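Local coordinates for protein STN1 (PDB 3KEY) that helps regulate telomere length and protect chromosome ends, restraining telomerase loading through its interaction with CDC13, at residues M11-N24 with S84-F96. Sequence-based numbering, arbitrary orientation.
Sequences MLILLGLQMKEISN and SETFDLLPLKNLF
Lys93 NZ donates to Met19 O at 2.7 Å, tilted from that carbonyl's plane, in the turn that follows helix 11-16; it also meets Leu17 O, modelled closer than such a bond should be, which leaves the exact length doubtful. Extended from chi2 onward, the lysine reaches past Leu15, whose CD1 lies 4.0 Å from Lys93 CG, and carries NZ to the inverse gamma turn centred on Gln18, with Leu17 and Met19 at its ends. One residue past Met19, Lys20 O accepts from Leu89 N at 2.9 Å, and Asp88 OD1, met from above its carboxylate plane, accepts from Leu90 N, a capping bond in the turn that leads into the helix. Strands 21-23 and 86-88 pair antiparallel, Ile22 and Phe87 exchanging both backbone bonds, and Asn24 N extends the pairing to Glu85 O. This is the small three-stranded sheet of the first of the two winged helix-turn-helix domains in this C-terminal part of Stn1, with 86-88 in the middle and 78-81 beyond it. On the face shared by Glu21 and Thr86, Thr86 CG2 touches the glutamate's CG, while the carboxylate of Glu21 goes on to a salt bridge with Lys80. On the other face the Phe87 ring turns its edge to Asn24 OD1, 3.3 Å from Phe87 CE1. Helices 11-16 and 90-96 cross nearly perpendicularly, at -92°. Leu92 CD2 lies 3.7 Å from Leu14 CB, and Leu92 CD1 meets Met11 CG. Leu15 has CG anti to the backbone N (chi1 -179°), which swings its methyls to Phe96, CD2 over the ring centre, while Met11 CE comes to the ring's edge. Replacing Phe96 by an alanine would probably leave both without their aromatic partner and open a gap beside Glu141 and Cys142 of helix 132-149, in the second winged-helix domain.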
loop_
_atom_site.group_PDB
_atom_site.type_symbol
_atom_site.label_atom_id
_atom_site.label_comp_id
_atom_site.label_asym_id
_atom_site.label_seq_id
_atom_site.Cartn_x
_atom_site.Cartn_y
_atom_site.Cartn_z
ATOM N N MET A 11 -1.678 -5.252 0.615
ATOM C CA MET A 11 -1.063 -4.451 -0.439
ATOM C C MET A 11 0.243 -5.108 -0.911
ATOM O O MET A 11 0.481 -5.236 -2.114
ATOM C CB MET A 11 -0.775 -3.026 0.053
ATOM C CG MET A 11 -0.054 -2.162 -0.988
ATOM S SD MET A 11 0.378 -0.505 -0.394
ATOM C CE MET A 11 1.739 -0.896 0.755
ATOM N N LEU A 12 1.075 -5.538 0.034
ATOM C CA LEU A 12 2.347 -6.175 -0.310
ATOM C C LEU A 12 2.161 -7.502 -1.041
ATOM O O LEU A 12 2.985 -7.879 -1.875
ATOM C CB LEU A 12 3.197 -6.397 0.948
ATOM C CG LEU A 12 3.747 -5.139 1.626
ATOM C CD1 LEU A 12 4.559 -5.543 2.848
ATOM C CD2 LEU A 12 4.614 -4.353 0.651
ATOM N N ILE A 13 1.088 -8.216 -0.725
ATOM C CA ILE A 13 0.817 -9.487 -1.386
ATOM C C ILE A 13 0.467 -9.189 -2.847
ATOM O O ILE A 13 1.004 -9.807 -3.772
ATOM C CB ILE A 13 -0.354 -10.223 -0.700
ATOM C CG1 ILE A 13 0.064 -10.637 0.718
ATOM C CG2 ILE A 13 -0.785 -11.421 -1.537
ATOM C CD1 ILE A 13 -1.027 -11.318 1.527
ATOM N N LEU A 14 -0.419 -8.220 -3.047
ATOM C CA LEU A 14 -0.832 -7.837 -4.392
ATOM C C LEU A 14 0.362 -7.371 -5.219
ATOM O O LEU A 14 0.497 -7.733 -6.387
ATOM C CB LEU A 14 -1.890 -6.733 -4.319
ATOM C CG LEU A 14 -3.194 -7.201 -3.671
ATOM C CD1 LEU A 14 -4.153 -6.043 -3.497
ATOM C CD2 LEU A 14 -3.814 -8.278 -4.534
ATOM N N LEU A 15 1.239 -6.587 -4.606
ATOM C CA LEU A 15 2.417 -6.084 -5.303
ATOM C C LEU A 15 3.307 -7.225 -5.803
ATOM O O LEU A 15 3.848 -7.155 -6.906
ATOM C CB LEU A 15 3.223 -5.167 -4.380
ATOM C CG LEU A 15 4.491 -4.545 -4.979
ATOM C CD1 LEU A 15 4.120 -3.602 -6.117
ATOM C CD2 LEU A 15 5.254 -3.791 -3.897
ATOM N N GLY A 16 3.439 -8.275 -4.995
ATOM C CA GLY A 16 4.271 -9.410 -5.360
ATOM C C GLY A 16 3.710 -10.387 -6.382
ATOM O O GLY A 16 4.464 -11.178 -6.950
ATOM N N LEU A 17 2.403 -10.353 -6.625
ATOM C CA LEU A 17 1.799 -11.269 -7.593
ATOM C C LEU A 17 2.348 -11.013 -8.990
ATOM O O LEU A 17 2.412 -9.871 -9.440
ATOM C CB LEU A 17 0.276 -11.104 -7.620
ATOM C CG LEU A 17 -0.498 -11.449 -6.349
ATOM C CD1 LEU A 17 -1.994 -11.277 -6.607
ATOM C CD2 LEU A 17 -0.185 -12.879 -5.932
ATOM N N GLN A 18 2.734 -12.074 -9.686
ATOM C CA GLN A 18 3.270 -11.914 -11.031
ATOM C C GLN A 18 2.159 -11.894 -12.076
ATOM O O GLN A 18 2.034 -12.814 -12.887
ATOM C CB GLN A 18 4.274 -13.029 -11.331
ATOM C CG GLN A 18 5.503 -12.990 -10.435
ATOM C CD GLN A 18 6.213 -11.653 -10.498
ATOM O OE1 GLN A 18 6.644 -11.218 -11.567
ATOM N NE2 GLN A 18 6.337 -10.989 -9.352
ATOM N N MET A 19 1.367 -10.824 -12.045
ATOM C CA MET A 19 0.243 -10.640 -12.959
ATOM C C MET A 19 -0.228 -9.191 -12.930
ATOM O O MET A 19 0.072 -8.453 -11.994
ATOM C CB MET A 19 -0.910 -11.569 -12.563
ATOM C CG MET A 19 -1.254 -11.517 -11.083
ATOM S SD MET A 19 -2.345 -12.856 -10.556
ATOM C CE MET A 19 -1.138 -14.046 -9.959
ATOM N N LYS A 20 -0.975 -8.794 -13.958
ATOM C CA LYS A 20 -1.483 -7.430 -14.049
ATOM C C LYS A 20 -2.893 -7.280 -13.486
ATOM O O LYS A 20 -3.346 -6.167 -13.220
ATOM C CB LYS A 20 -1.471 -6.965 -15.502
ATOM C CG LYS A 20 -0.143 -7.165 -16.201
ATOM C CD LYS A 20 -0.303 -6.928 -17.694
ATOM C CE LYS A 20 0.900 -7.404 -18.492
ATOM N NZ LYS A 20 0.651 -7.195 -19.952
ATOM N N GLU A 21 -3.584 -8.400 -13.308
ATOM C CA GLU A 21 -4.942 -8.378 -12.779
ATOM C C GLU A 21 -5.242 -9.691 -12.066
ATOM O O GLU A 21 -4.574 -10.702 -12.295
ATOM C CB GLU A 21 -5.963 -8.210 -13.917
ATOM C CG GLU A 21 -6.707 -9.523 -14.286
ATOM C CD GLU A 21 -7.348 -9.471 -15.676
ATOM O OE1 GLU A 21 -8.026 -10.446 -16.077
ATOM O OE2 GLU A 21 -7.159 -8.449 -16.370
ATOM N N ILE A 22 -6.258 -9.669 -11.210
ATOM C CA ILE A 22 -6.683 -10.864 -10.498
ATOM C C ILE A 22 -8.137 -10.718 -10.059
ATOM O O ILE A 22 -8.579 -9.636 -9.661
ATOM C CB ILE A 22 -5.792 -11.153 -9.265
ATOM C CG1 ILE A 22 -6.214 -12.481 -8.626
ATOM C CG2 ILE A 22 -5.906 -10.021 -8.250
ATOM C CD1 ILE A 22 -5.254 -12.983 -7.559
ATOM N N SER A 23 -8.888 -11.807 -10.150
ATOM C CA SER A 23 -10.284 -11.771 -9.755
ATOM C C SER A 23 -10.398 -11.889 -8.245
ATOM O O SER A 23 -9.512 -12.426 -7.578
ATOM C CB SER A 23 -11.061 -12.915 -10.413
ATOM O OG SER A 23 -10.630 -14.168 -9.904
ATOM N N ASN A 24 -11.507 -11.378 -7.726
ATOM C CA ASN A 24 -11.816 -11.392 -6.308
ATOM C C ASN A 24 -11.746 -12.827 -5.757
ATOM O O ASN A 24 -11.208 -13.056 -4.672
ATOM C CB ASN A 24 -13.221 -10.813 -6.123
ATOM C CG ASN A 24 -13.521 -10.424 -4.696
ATOM O OD1 ASN A 24 -12.886 -9.531 -4.130
ATOM N ND2 ASN A 24 -14.511 -11.081 -4.107
ATOM N N SER A 84 -17.172 -9.093 -13.395
ATOM C CA SER A 84 -16.408 -10.276 -13.004
ATOM C C SER A 84 -15.623 -10.029 -11.704
ATOM O O SER A 84 -14.954 -10.928 -11.192
ATOM C CB SER A 84 -15.436 -10.682 -14.119
ATOM O OG SER A 84 -14.391 -9.733 -14.265
ATOM N N GLU A 85 -15.721 -8.815 -11.168
ATOM C CA GLU A 85 -15.009 -8.452 -9.941
ATOM C C GLU A 85 -13.513 -8.722 -10.116
ATOM O O GLU A 85 -12.894 -9.436 -9.323
ATOM C CB GLU A 85 -15.542 -9.253 -8.744
ATOM C CG GLU A 85 -17.015 -9.010 -8.404
ATOM C CD GLU A 85 -17.288 -7.601 -7.885
ATOM O OE1 GLU A 85 -18.449 -7.316 -7.510
ATOM O OE2 GLU A 85 -16.347 -6.777 -7.848
ATOM N N THR A 86 -12.939 -8.155 -11.173
ATOM C CA THR A 86 -11.519 -8.319 -11.445
ATOM C C THR A 86 -10.800 -7.025 -11.094
ATOM O O THR A 86 -11.221 -5.935 -11.495
ATOM C CB THR A 86 -11.272 -8.665 -12.926
ATOM O OG1 THR A 86 -11.973 -9.868 -13.246
ATOM C CG2 THR A 86 -9.789 -8.870 -13.192
ATOM N N PHE A 87 -9.716 -7.147 -10.336
ATOM C CA PHE A 87 -8.953 -5.974 -9.924
ATOM C C PHE A 87 -7.752 -5.722 -10.812
ATOM O O PHE A 87 -7.098 -6.651 -11.280
ATOM C CB PHE A 87 -8.482 -6.114 -8.469
ATOM C CG PHE A 87 -9.602 -6.284 -7.492
ATOM C CD1 PHE A 87 -9.970 -7.551 -7.047
ATOM C CD2 PHE A 87 -10.324 -5.180 -7.049
ATOM C CE1 PHE A 87 -11.041 -7.718 -6.180
ATOM C CE2 PHE A 87 -11.400 -5.335 -6.181
ATOM C CZ PHE A 87 -11.761 -6.606 -5.745
ATOM N N ASP A 88 -7.482 -4.445 -11.041
ATOM C CA ASP A 88 -6.351 -4.006 -11.846
ATOM C C ASP A 88 -5.218 -3.777 -10.843
ATOM O O ASP A 88 -5.371 -2.996 -9.903
ATOM C CB ASP A 88 -6.712 -2.694 -12.551
ATOM C CG ASP A 88 -5.613 -2.192 -13.466
ATOM O OD1 ASP A 88 -4.594 -2.892 -13.647
ATOM O OD2 ASP A 88 -5.779 -1.086 -14.017
ATOM N N LEU A 89 -4.095 -4.458 -11.035
ATOM C CA LEU A 89 -2.974 -4.310 -10.121
ATOM C C LEU A 89 -1.908 -3.331 -10.643
ATOM O O LEU A 89 -0.960 -2.981 -9.925
ATOM C CB LEU A 89 -2.348 -5.683 -9.859
ATOM C CG LEU A 89 -3.291 -6.768 -9.330
ATOM C CD1 LEU A 89 -2.500 -8.050 -9.080
ATOM C CD2 LEU A 89 -3.968 -6.300 -8.048
ATOM N N LEU A 90 -2.075 -2.876 -11.882
ATOM C CA LEU A 90 -1.109 -1.956 -12.487
ATOM C C LEU A 90 -0.947 -0.628 -11.750
ATOM O O LEU A 90 0.153 -0.081 -11.688
ATOM C CB LEU A 90 -1.469 -1.689 -13.947
ATOM C CG LEU A 90 -1.280 -2.877 -14.892
ATOM C CD1 LEU A 90 -1.595 -2.447 -16.326
ATOM C CD2 LEU A 90 0.151 -3.384 -14.792
ATOM N N PRO A 91 -2.038 -0.077 -11.199
ATOM C CA PRO A 91 -1.895 1.194 -10.478
ATOM C C PRO A 91 -0.891 1.046 -9.329
ATOM O O PRO A 91 -0.010 1.897 -9.118
ATOM C CB PRO A 91 -3.305 1.451 -9.959
ATOM C CG PRO A 91 -4.170 0.861 -11.051
ATOM C CD PRO A 91 -3.459 -0.440 -11.362
ATOM N N LEU A 92 -1.044 -0.054 -8.593
ATOM C CA LEU A 92 -0.200 -0.360 -7.444
ATOM C C LEU A 92 1.261 -0.531 -7.834
ATOM O O LEU A 92 2.164 0.054 -7.218
ATOM C CB LEU A 92 -0.698 -1.639 -6.759
ATOM C CG LEU A 92 0.088 -2.103 -5.530
ATOM C CD1 LEU A 92 0.143 -0.978 -4.505
ATOM C CD2 LEU A 92 -0.571 -3.342 -4.936
ATOM N N LYS A 93 1.494 -1.346 -8.853
ATOM C CA LYS A 93 2.846 -1.593 -9.313
ATOM C C LYS A 93 3.492 -0.352 -9.929
ATOM O O LYS A 93 4.699 -0.148 -9.783
ATOM C CB LYS A 93 2.843 -2.765 -10.288
ATOM C CG LYS A 93 2.320 -4.019 -9.627
ATOM C CD LYS A 93 2.344 -5.225 -10.535
ATOM C CE LYS A 93 1.952 -6.452 -9.738
ATOM N NZ LYS A 93 2.183 -7.686 -10.508
ATOM N N ASN A 94 2.699 0.475 -10.613
ATOM C CA ASN A 94 3.238 1.700 -11.190
ATOM C C ASN A 94 3.552 2.715 -10.080
ATOM O O ASN A 94 4.497 3.496 -10.198
ATOM C CB ASN A 94 2.259 2.330 -12.185
ATOM C CG ASN A 94 2.117 1.516 -13.457
ATOM O OD1 ASN A 94 3.056 0.853 -13.891
ATOM N ND2 ASN A 94 0.941 1.576 -14.068
ATOM N N LEU A 95 2.752 2.715 -9.016
ATOM C CA LEU A 95 2.973 3.635 -7.898
ATOM C C LEU A 95 4.275 3.274 -7.193
ATOM O O LEU A 95 5.043 4.150 -6.798
ATOM C CB LEU A 95 1.810 3.572 -6.900
ATOM C CG LEU A 95 0.557 4.333 -7.331
ATOM C CD1 LEU A 95 -0.641 3.972 -6.452
ATOM C CD2 LEU A 95 0.856 5.824 -7.270
ATOM N N PHE A 96 4.522 1.975 -7.049
ATOM C CA PHE A 96 5.742 1.511 -6.410
ATOM C C PHE A 96 6.962 1.853 -7.256
ATOM O O PHE A 96 7.995 2.245 -6.720
ATOM C CB PHE A 96 5.672 0.006 -6.152
ATOM C CG PHE A 96 5.378 -0.339 -4.727
ATOM C CD1 PHE A 96 6.412 -0.464 -3.805
ATOM C CD2 PHE A 96 4.063 -0.488 -4.293
ATOM C CE1 PHE A 96 6.150 -0.733 -2.464
ATOM C CE2 PHE A 96 3.781 -0.756 -2.951
ATOM C CZ PHE A 96 4.828 -0.880 -2.033
#